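Local coordinates for aminopeptidase N (Francisella tularensis subsp. tularensis, PDB 5DLL), which is a zinc-dependent M1 aminopeptidase that releases N-terminal residues, preferably alanine, and is thought to degrade intracellular peptides, at residues E68-N77 against P99-I110; I166-I174 against D258-A266. All coordinates share one frame; numbering follows the deposited sequence.

Contact 1 of 2, residues E68-N77 against P99-I110. With NA (sodium ion), chain R.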
loop_
_atom_site.group_PDB
_atom_site.type_symbol
_atom_site.label_atom_id
_atom_site.label_comp_id
_atom_site.label_asym_id
_atom_site.label_seq_id
_atom_site.Cartn_x
_atom_site.Cartn_y
_atom_site.Cartn_z
ATOM N N GLU A 68 -14.348 19.661 -21.408
ATOM C CA GLU A 68 -15.313 18.864 -22.169
ATOM C C GLU A 68 -16.753 19.148 -21.720
ATOM O O GLU A 68 -17.557 18.231 -21.547
ATOM C CB GLU A 68 -14.960 17.366 -22.104
ATOM C CG GLU A 68 -13.626 17.041 -22.778
ATOM C CD GLU A 68 -13.017 15.708 -22.353
ATOM O OE1 GLU A 68 -13.773 14.770 -22.022
ATOM O OE2 GLU A 68 -11.768 15.595 -22.364
ATOM N N LEU A 69 -17.063 20.436 -21.563
ATOM C CA LEU A 69 -18.369 20.890 -21.071
ATOM C C LEU A 69 -19.095 21.733 -22.117
ATOM O O LEU A 69 -18.539 22.704 -22.637
ATOM C CB LEU A 69 -18.200 21.735 -19.801
ATOM C CG LEU A 69 -17.413 21.120 -18.642
ATOM C CD1 LEU A 69 -17.376 22.078 -17.465
ATOM C CD2 LEU A 69 -18.008 19.782 -18.231
ATOM N N LYS A 70 -20.342 21.372 -22.416
ATOM C CA LYS A 70 -21.187 22.198 -23.271
ATOM C C LYS A 70 -21.979 23.152 -22.382
ATOM O O LYS A 70 -22.865 22.724 -21.651
ATOM C CB LYS A 70 -22.129 21.334 -24.112
ATOM C CG LYS A 70 -22.793 22.091 -25.249
ATOM C CD LYS A 70 -23.831 21.238 -25.955
ATOM C CE LYS A 70 -24.667 22.071 -26.912
ATOM N NZ LYS A 70 -25.874 21.333 -27.371
ATOM N N LEU A 71 -21.640 24.438 -22.441
ATOM C CA LEU A 71 -22.288 25.465 -21.628
ATOM C C LEU A 71 -23.609 25.923 -22.246
ATOM O O LEU A 71 -23.609 26.633 -23.247
ATOM C CB LEU A 71 -21.361 26.672 -21.475
ATOM C CG LEU A 71 -21.906 27.863 -20.682
ATOM C CD1 LEU A 71 -22.185 27.457 -19.243
ATOM C CD2 LEU A 71 -20.930 29.027 -20.736
ATOM N N LEU A 72 -24.724 25.541 -21.629
ATOM C CA LEU A 72 -26.051 25.917 -22.115
ATOM C C LEU A 72 -26.569 27.210 -21.498
ATOM O O LEU A 72 -27.451 27.853 -22.063
ATOM C CB LEU A 72 -27.060 24.801 -21.829
ATOM C CG LEU A 72 -26.686 23.407 -22.326
ATOM C CD1 LEU A 72 -27.778 22.412 -21.967
ATOM C CD2 LEU A 72 -26.438 23.426 -23.826
ATOM N N SER A 73 -26.046 27.585 -20.334
ATOM C CA SER A 73 -26.564 28.747 -19.611
ATOM C C SER A 73 -25.621 29.194 -18.505
ATOM O O SER A 73 -24.910 28.380 -17.915
ATOM C CB SER A 73 -27.939 28.439 -19.005
ATOM O OG SER A 73 -28.382 29.508 -18.186
ATOM N N ILE A 74 -25.637 30.494 -18.229
ATOM C CA ILE A 74 -24.817 31.081 -17.175
ATOM C C ILE A 74 -25.459 32.373 -16.668
ATOM O O ILE A 74 -25.789 33.268 -17.453
ATOM C CB ILE A 74 -23.368 31.336 -17.650
ATOM C CG1 ILE A 74 -22.526 31.940 -16.525
ATOM C CG2 ILE A 74 -23.331 32.238 -18.879
ATOM C CD1 ILE A 74 -21.042 31.956 -16.825
ATOM N N LYS A 75 -25.645 32.447 -15.350
ATOM C CA LYS A 75 -26.230 33.619 -14.703
ATOM C C LYS A 75 -25.448 33.954 -13.441
ATOM O O LYS A 75 -25.079 33.061 -12.684
ATOM C CB LYS A 75 -27.694 33.359 -14.335
ATOM C CG LYS A 75 -28.524 32.759 -15.457
ATOM C CD LYS A 75 -30.013 32.854 -15.168
ATOM C CE LYS A 75 -30.423 31.982 -13.995
ATOM N NZ LYS A 75 -31.906 31.900 -13.879
ATOM N N LEU A 76 -25.201 35.243 -13.222
ATOM C CA LEU A 76 -24.555 35.723 -12.006
ATOM C C LEU A 76 -25.571 36.553 -11.231
ATOM O O LEU A 76 -26.187 37.463 -11.794
ATOM C CB LEU A 76 -23.321 36.559 -12.352
ATOM C CG LEU A 76 -22.306 36.836 -11.232
ATOM C CD1 LEU A 76 -20.900 36.945 -11.802
ATOM C CD2 LEU A 76 -22.651 38.089 -10.443
ATOM N N ASN A 77 -25.744 36.231 -9.946
ATOM C CA ASN A 77 -26.776 36.844 -9.099
ATOM C C ASN A 77 -28.152 36.809 -9.772
ATOM O O ASN A 77 -28.882 37.809 -9.812
ATOM C CB ASN A 77 -26.375 38.270 -8.683
ATOM C CG ASN A 77 -25.321 38.290 -7.581
ATOM O OD1 ASN A 77 -25.165 37.329 -6.826
ATOM N ND2 ASN A 77 -24.602 39.402 -7.476
ATOM N N PRO A 99 -18.299 40.528 -8.231
ATOM C CA PRO A 99 -18.490 41.136 -6.904
ATOM C C PRO A 99 -17.779 40.414 -5.750
ATOM O O PRO A 99 -17.243 39.313 -5.927
ATOM C CB PRO A 99 -20.014 41.077 -6.692
ATOM C CG PRO A 99 -20.607 40.689 -8.005
ATOM C CD PRO A 99 -19.548 39.936 -8.743
ATOM N N GLU A 100 -17.803 41.041 -4.575
ATOM C CA GLU A 100 -17.195 40.486 -3.361
ATOM C C GLU A 100 -17.925 39.232 -2.876
ATOM O O GLU A 100 -17.332 38.374 -2.222
ATOM C CB GLU A 100 -17.198 41.530 -2.235
ATOM C CG GLU A 100 -16.338 42.762 -2.490
ATOM C CD GLU A 100 -14.853 42.499 -2.316
ATOM O OE1 GLU A 100 -14.454 42.021 -1.235
ATOM O OE2 GLU A 100 -14.083 42.782 -3.258
ATOM N N LYS A 101 -19.218 39.147 -3.181
ATOM C CA LYS A 101 -20.054 38.034 -2.741
ATOM C C LYS A 101 -21.187 37.850 -3.746
ATOM O O LYS A 101 -21.920 38.798 -4.035
ATOM C CB LYS A 101 -20.614 38.330 -1.347
ATOM C CG LYS A 101 -20.950 37.103 -0.513
ATOM C CD LYS A 101 -21.197 37.487 0.942
ATOM C CE LYS A 101 -21.367 36.270 1.841
ATOM N NZ LYS A 101 -22.593 35.485 1.520
ATOM N N PHE A 102 -21.320 36.640 -4.288
ATOM C CA PHE A 102 -22.316 36.373 -5.333
ATOM C C PHE A 102 -22.640 34.888 -5.509
ATOM O O PHE A 102 -21.919 34.013 -5.027
ATOM C CB PHE A 102 -21.847 36.955 -6.675
ATOM C CG PHE A 102 -20.578 36.332 -7.206
ATOM C CD1 PHE A 102 -19.335 36.734 -6.733
ATOM C CD2 PHE A 102 -20.624 35.354 -8.193
ATOM C CE1 PHE A 102 -18.168 36.170 -7.219
ATOM C CE2 PHE A 102 -19.457 34.790 -8.689
ATOM C CZ PHE A 102 -18.229 35.198 -8.198
ATOM N N VAL A 103 -23.737 34.627 -6.213
ATOM C CA VAL A 103 -24.123 33.272 -6.596
ATOM C C VAL A 103 -24.004 33.137 -8.117
ATOM O O VAL A 103 -24.478 33.996 -8.866
ATOM C CB VAL A 103 -25.542 32.889 -6.094
ATOM C CG1 VAL A 103 -26.540 34.025 -6.269
ATOM C CG2 VAL A 103 -26.042 31.625 -6.782
ATOM N N LEU A 104 -23.359 32.059 -8.560
ATOM C CA LEU A 104 -23.166 31.793 -9.974
ATOM C C LEU A 104 -23.838 30.485 -10.373
ATOM O O LEU A 104 -23.424 29.417 -9.932
ATOM C CB LEU A 104 -21.673 31.717 -10.284
ATOM C CG LEU A 104 -21.303 31.438 -11.741
ATOM C CD1 LEU A 104 -21.829 32.539 -12.647
ATOM C CD2 LEU A 104 -19.797 31.287 -11.888
ATOM N N GLN A 105 -24.866 30.573 -11.214
ATOM C CA GLN A 105 -25.541 29.393 -11.736
ATOM C C GLN A 105 -25.049 29.059 -13.135
ATOM O O GLN A 105 -25.044 29.923 -14.003
ATOM C CB GLN A 105 -27.053 29.612 -11.781
ATOM C CG GLN A 105 -27.824 28.400 -12.295
ATOM C CD GLN A 105 -29.314 28.636 -12.379
ATOM O OE1 GLN A 105 -29.872 29.439 -11.634
ATOM N NE2 GLN A 105 -29.970 27.933 -13.293
ATOM N N THR A 106 -24.659 27.802 -13.347
ATOM C CA THR A 106 -24.317 27.296 -14.677
ATOM C C THR A 106 -25.084 26.011 -14.961
ATOM O O THR A 106 -25.050 25.081 -14.149
ATOM C CB THR A 106 -22.810 26.961 -14.820
ATOM O OG1 THR A 106 -22.495 25.758 -14.088
ATOM C CG2 THR A 106 -21.936 28.117 -14.348
ATOM N N VAL A 107 -25.748 25.954 -16.112
ATOM C CA VAL A 107 -26.249 24.687 -16.649
ATOM C C VAL A 107 -25.268 24.201 -17.706
ATOM O O VAL A 107 -24.822 24.980 -18.545
ATOM C CB VAL A 107 -27.654 24.812 -17.268
ATOM C CG1 VAL A 107 -28.128 23.459 -17.786
ATOM C CG2 VAL A 107 -28.636 25.370 -16.246
ATOM N N VAL A 108 -24.949 22.909 -17.653
ATOM C CA VAL A 108 -23.930 22.286 -18.502
ATOM C C VAL A 108 -24.436 20.914 -18.959
ATOM O O VAL A 108 -25.216 20.281 -18.253
ATOM C CB VAL A 108 -22.596 22.152 -17.719
ATOM C CG1 VAL A 108 -21.726 21.008 -18.224
ATOM C CG2 VAL A 108 -21.820 23.461 -17.760
ATOM N N GLU A 109 -23.993 20.465 -20.135
ATOM C CA GLU A 109 -24.333 19.132 -20.647
ATOM C C GLU A 109 -23.068 18.309 -20.890
ATOM O O GLU A 109 -22.059 18.834 -21.352
ATOM C CB GLU A 109 -25.136 19.255 -21.942
ATOM C CG GLU A 109 -25.642 17.937 -22.508
ATOM C CD GLU A 109 -26.276 18.113 -23.871
ATOM O OE1 GLU A 109 -27.290 18.838 -23.961
ATOM O OE2 GLU A 109 -25.758 17.533 -24.850
ATOM N N ILE A 110 -23.134 17.016 -20.587
ATOM C CA ILE A 110 -21.981 16.121 -20.710
ATOM C C ILE A 110 -22.395 14.728 -21.172
ATOM O O ILE A 110 -23.556 14.338 -21.057
ATOM C CB ILE A 110 -21.215 15.991 -19.375
ATOM C CG1 ILE A 110 -22.152 15.512 -18.258
ATOM C CG2 ILE A 110 -20.574 17.319 -18.998
ATOM C CD1 ILE A 110 -21.462 15.277 -16.932
HETATM NA NA NA R . -23.439 23.510 -14.292
HETATM O O HOH W 1 -27.735 28.874 -15.744
#
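K70 and E109 open an antiparallel strand pairing in the N-terminal beta domain of this M1 peptidase, with a second two-way hydrogen-bonded pair at K75 and Q105. The N-to-C directions of strands 70-76 and 101-110 differ by 177°. Between these pairs the register slips by one residue: L72 and S73 both face V107, a classic beta bulge. V107 O takes a bond from L72 N at 3.1 Å and a weak one from S73 N at 3.4 Å, while V107 N returns to S73 O.

At the far end, N77 bonds through both backbone and side chain. N77 N meets V103 O at 2.8 Å, and N77 OD1 receives V103 N at 3.1 Å. On the L71, I74 and L76 face, L76 CG lies 3.8 Å from F102 CD2, the two side chains crossing obliquely, and I74 CG1 meets L104 CD1 at 4.0 Å; L62, L64, F86, L93 and I95 continue this apolar layer.

Further out, strand 42-52 flanks 101-110, and its V44 shares a sodium ion with T106 and T141. Sitting between the backbone N and the carbonyl carbon (chi1 73°), T106 OG1 binds the sodium at 2.4 Å, alongside T106 O.

Contact 2 of 2, residues I166-I174 against D258-A266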
loop_
_atom_site.group_PDB
_atom_site.type_symbol
_atom_site.label_atom_id
_atom_site.label_comp_id
_atom_site.label_asym_id
_atom_site.label_seq_id
_atom_site.Cartn_x
_atom_site.Cartn_y
_atom_site.Cartn_z
ATOM N N ILE A 166 -31.103 2.813 -7.639
ATOM C CA ILE A 166 -30.145 3.239 -6.630
ATOM C C ILE A 166 -29.461 4.496 -7.139
ATOM O O ILE A 166 -28.762 4.452 -8.149
ATOM C CB ILE A 166 -29.100 2.134 -6.349
ATOM C CG1 ILE A 166 -29.789 0.869 -5.808
ATOM C CG2 ILE A 166 -28.018 2.626 -5.394
ATOM C CD1 ILE A 166 -30.624 1.076 -4.559
ATOM N N ILE A 167 -29.680 5.613 -6.446
ATOM C CA ILE A 167 -29.091 6.900 -6.826
ATOM C C ILE A 167 -28.423 7.549 -5.612
ATOM O O ILE A 167 -29.093 8.079 -4.727
ATOM C CB ILE A 167 -30.127 7.852 -7.480
ATOM C CG1 ILE A 167 -31.463 7.850 -6.725
ATOM C CG2 ILE A 167 -30.378 7.443 -8.929
ATOM C CD1 ILE A 167 -32.442 8.891 -7.227
ATOM N N LEU A 168 -27.090 7.492 -5.581
ATOM C CA LEU A 168 -26.321 7.831 -4.390
ATOM C C LEU A 168 -25.376 9.004 -4.612
ATOM O O LEU A 168 -24.947 9.270 -5.732
ATOM C CB LEU A 168 -25.495 6.626 -3.940
ATOM C CG LEU A 168 -26.190 5.264 -3.914
ATOM C CD1 LEU A 168 -25.211 4.210 -3.424
ATOM C CD2 LEU A 168 -27.441 5.292 -3.049
ATOM N N SER A 169 -25.062 9.694 -3.517
ATOM C CA SER A 169 -24.024 10.717 -3.486
ATOM C C SER A 169 -23.595 10.925 -2.037
ATOM O O SER A 169 -23.983 10.151 -1.167
ATOM C CB SER A 169 -24.511 12.028 -4.111
ATOM O OG SER A 169 -23.433 12.942 -4.255
ATOM N N ASN A 170 -22.814 11.970 -1.774
ATOM C CA ASN A 170 -22.212 12.164 -0.447
ATOM C C ASN A 170 -23.203 12.657 0.611
ATOM O O ASN A 170 -24.029 13.535 0.342
ATOM C CB ASN A 170 -21.036 13.147 -0.511
ATOM C CG ASN A 170 -20.153 12.922 -1.709
ATOM O OD1 ASN A 170 -20.407 13.462 -2.781
ATOM N ND2 ASN A 170 -19.109 12.132 -1.536
ATOM N N GLY A 171 -23.086 12.096 1.816
ATOM C CA GLY A 171 -23.863 12.530 2.973
ATOM C C GLY A 171 -25.129 11.725 3.197
ATOM O O GLY A 171 -25.180 10.523 2.922
ATOM N N ASP A 172 -26.157 12.398 3.702
ATOM C CA ASP A 172 -27.410 11.747 4.075
ATOM C C ASP A 172 -28.520 12.129 3.099
ATOM O O ASP A 172 -28.601 13.275 2.657
ATOM C CB ASP A 172 -27.819 12.149 5.500
ATOM C CG ASP A 172 -26.698 11.960 6.517
ATOM O OD1 ASP A 172 -26.152 10.840 6.608
ATOM O OD2 ASP A 172 -26.369 12.930 7.240
ATOM N N LYS A 173 -29.376 11.164 2.783
ATOM C CA LYS A 173 -30.528 11.392 1.922
ATOM C C LYS A 173 -31.620 12.149 2.685
ATOM O O LYS A 173 -32.377 11.550 3.447
ATOM C CB LYS A 173 -31.057 10.050 1.414
ATOM C CG LYS A 173 -32.191 10.148 0.406
ATOM C CD LYS A 173 -32.985 8.853 0.349
ATOM C CE LYS A 173 -32.191 7.720 -0.279
ATOM N NZ LYS A 173 -32.663 6.401 0.223
ATOM N N ILE A 174 -31.705 13.460 2.469
ATOM C CA ILE A 174 -32.668 14.305 3.188
ATOM C C ILE A 174 -34.043 14.442 2.515
ATOM O O ILE A 174 -34.982 14.942 3.131
ATOM C CB ILE A 174 -32.101 15.717 3.454
ATOM C CG1 ILE A 174 -31.892 16.498 2.151
ATOM C CG2 ILE A 174 -30.800 15.619 4.234
ATOM C CD1 ILE A 174 -31.583 17.964 2.368
ATOM N N ASP A 258 -19.174 10.996 11.310
ATOM C CA ASP A 258 -19.823 12.313 11.351
ATOM C C ASP A 258 -21.182 12.420 10.622
ATOM O O ASP A 258 -21.855 13.451 10.724
ATOM C CB ASP A 258 -18.839 13.390 10.850
ATOM C CG ASP A 258 -18.121 12.999 9.555
ATOM O OD1 ASP A 258 -18.166 11.813 9.154
ATOM O OD2 ASP A 258 -17.497 13.891 8.941
ATOM N N LEU A 259 -21.589 11.364 9.915
ATOM C CA LEU A 259 -22.862 11.344 9.184
ATOM C C LEU A 259 -23.768 10.225 9.676
ATOM O O LEU A 259 -23.329 9.340 10.402
ATOM C CB LEU A 259 -22.612 11.153 7.689
ATOM C CG LEU A 259 -21.647 12.130 7.012
ATOM C CD1 LEU A 259 -21.201 11.581 5.665
ATOM C CD2 LEU A 259 -22.280 13.507 6.858
ATOM N N ASP A 260 -25.033 10.264 9.264
ATOM C CA ASP A 260 -26.018 9.250 9.665
ATOM C C ASP A 260 -26.002 8.022 8.770
ATOM O O ASP A 260 -26.675 7.038 9.074
ATOM C CB ASP A 260 -27.436 9.828 9.656
ATOM C CG ASP A 260 -27.572 11.062 10.515
ATOM O OD1 ASP A 260 -26.746 11.240 11.440
ATOM O OD2 ASP A 260 -28.504 11.856 10.259
ATOM N N THR A 261 -25.273 8.088 7.655
ATOM C CA THR A 261 -25.146 6.944 6.748
ATOM C C THR A 261 -23.748 6.865 6.129
ATOM O O THR A 261 -23.085 7.876 5.948
ATOM C CB THR A 261 -26.248 6.939 5.652
ATOM O OG1 THR A 261 -25.908 6.008 4.615
ATOM C CG2 THR A 261 -26.437 8.306 5.047
ATOM N N PHE A 262 -23.313 5.647 5.834
ATOM C CA PHE A 262 -21.992 5.392 5.273
ATOM C C PHE A 262 -22.136 4.294 4.237
ATOM O O PHE A 262 -22.603 3.196 4.551
ATOM C CB PHE A 262 -21.025 4.950 6.369
ATOM C CG PHE A 262 -19.672 4.538 5.862
ATOM C CD1 PHE A 262 -18.679 5.481 5.642
ATOM C CD2 PHE A 262 -19.386 3.199 5.615
ATOM C CE1 PHE A 262 -17.428 5.102 5.173
ATOM C CE2 PHE A 262 -18.139 2.814 5.148
ATOM C CZ PHE A 262 -17.156 3.768 4.926
ATOM N N MET A 263 -21.732 4.591 3.007
ATOM C CA MET A 263 -21.982 3.711 1.878
ATOM C C MET A 263 -20.683 3.230 1.256
ATOM O O MET A 263 -19.673 3.933 1.282
ATOM C CB MET A 263 -22.814 4.440 0.825
ATOM C CG MET A 263 -24.234 4.752 1.267
ATOM S SD MET A 263 -25.042 5.944 0.187
ATOM C CE MET A 263 -24.283 7.477 0.722
ATOM N N ILE A 264 -20.722 2.017 0.719
ATOM C CA ILE A 264 -19.646 1.479 -0.107
ATOM C C ILE A 264 -20.272 0.974 -1.397
ATOM O O ILE A 264 -21.377 0.431 -1.380
ATOM C CB ILE A 264 -18.895 0.322 0.584
ATOM C CG1 ILE A 264 -18.079 0.849 1.768
ATOM C CG2 ILE A 264 -17.984 -0.404 -0.404
ATOM C CD1 ILE A 264 -17.398 -0.233 2.578
ATOM N N VAL A 265 -19.570 1.173 -2.510
ATOM C CA VAL A 265 -20.010 0.667 -3.804
ATOM C C VAL A 265 -18.861 -0.096 -4.453
ATOM O O VAL A 265 -17.771 0.449 -4.637
ATOM C CB VAL A 265 -20.488 1.805 -4.727
ATOM C CG1 VAL A 265 -20.983 1.243 -6.056
ATOM C CG2 VAL A 265 -21.577 2.624 -4.040
ATOM N N ALA A 266 -19.117 -1.361 -4.786
ATOM C CA ALA A 266 -18.124 -2.234 -5.404
ATOM C C ALA A 266 -18.494 -2.543 -6.850
ATOM O O ALA A 266 -19.578 -3.073 -7.122
ATOM C CB ALA A 266 -17.997 -3.522 -4.611
#
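D172 and D260 supply the polar part of this contact. D172 OD1 accepts D260 N at 2.9 Å, but the N-H...O angle of 127° marks the bond as weak; T261 N lies 3.1 Å from D172 OD1. The two carboxylates are stacked, their planes only 14° apart, with OD2 of D172 3.9 Å from OD2 of D260. Such a pair of like charges would be expected to raise the pKa values somewhat, and the neighbouring R219, touched by D260, may offset part of that.

The methyl groups of T261 and M263 make van der Waals contacts with backbone and carboxylate oxygens. T261 CG2 lies 3.3 Å from G171 O, and the same methyl lies beside D172 OD1. M263 bends at its thioether, chi3 -77°, which brings M263 CE to 3.3 Å from S169 O.

These contacts join separate sheets and do not extend one. Strand 261-267 belongs to the mixed sheet of the thermolysin-like catalytic part, whereas 166-169 edges a four-stranded antiparallel sheet of the N-terminal part; the axes of 166-169 and 261-266 pass 9.2 Å apart, too far for strand pairing.

Apolar packing fills the remainder. L168 CD1 reaches both M263 SD and V265 CG2, each at 4.0 Å, with W188 touching L168 and M263, and L280 adjoining M263 and V265. In the loop before strand 261-267, L259 CD1 lies 3.9 Å from G171 CA.

In the fold
Contact 1 closes before contact 2 opens along the chain, and the two do not touch: their centres are 27 Å apart and their nearest atoms about 13 Å. Both reach the same nine-stranded mixed sheet of the N-terminal domain. Strands 70-76 and 101-110 of contact 1 connect through 42-52, 26-36, 150-160 and 183-191 to 172-179, the strand that begins in contact 2. The centre of contact 1 lies about 40 Å from the centre of the chain, that of contact 2 about 26 Å. The sheet thus runs from a sodium-binding outer region to the interface with the peptidase domain, whose H309, H313 and E332 hold the zinc ion.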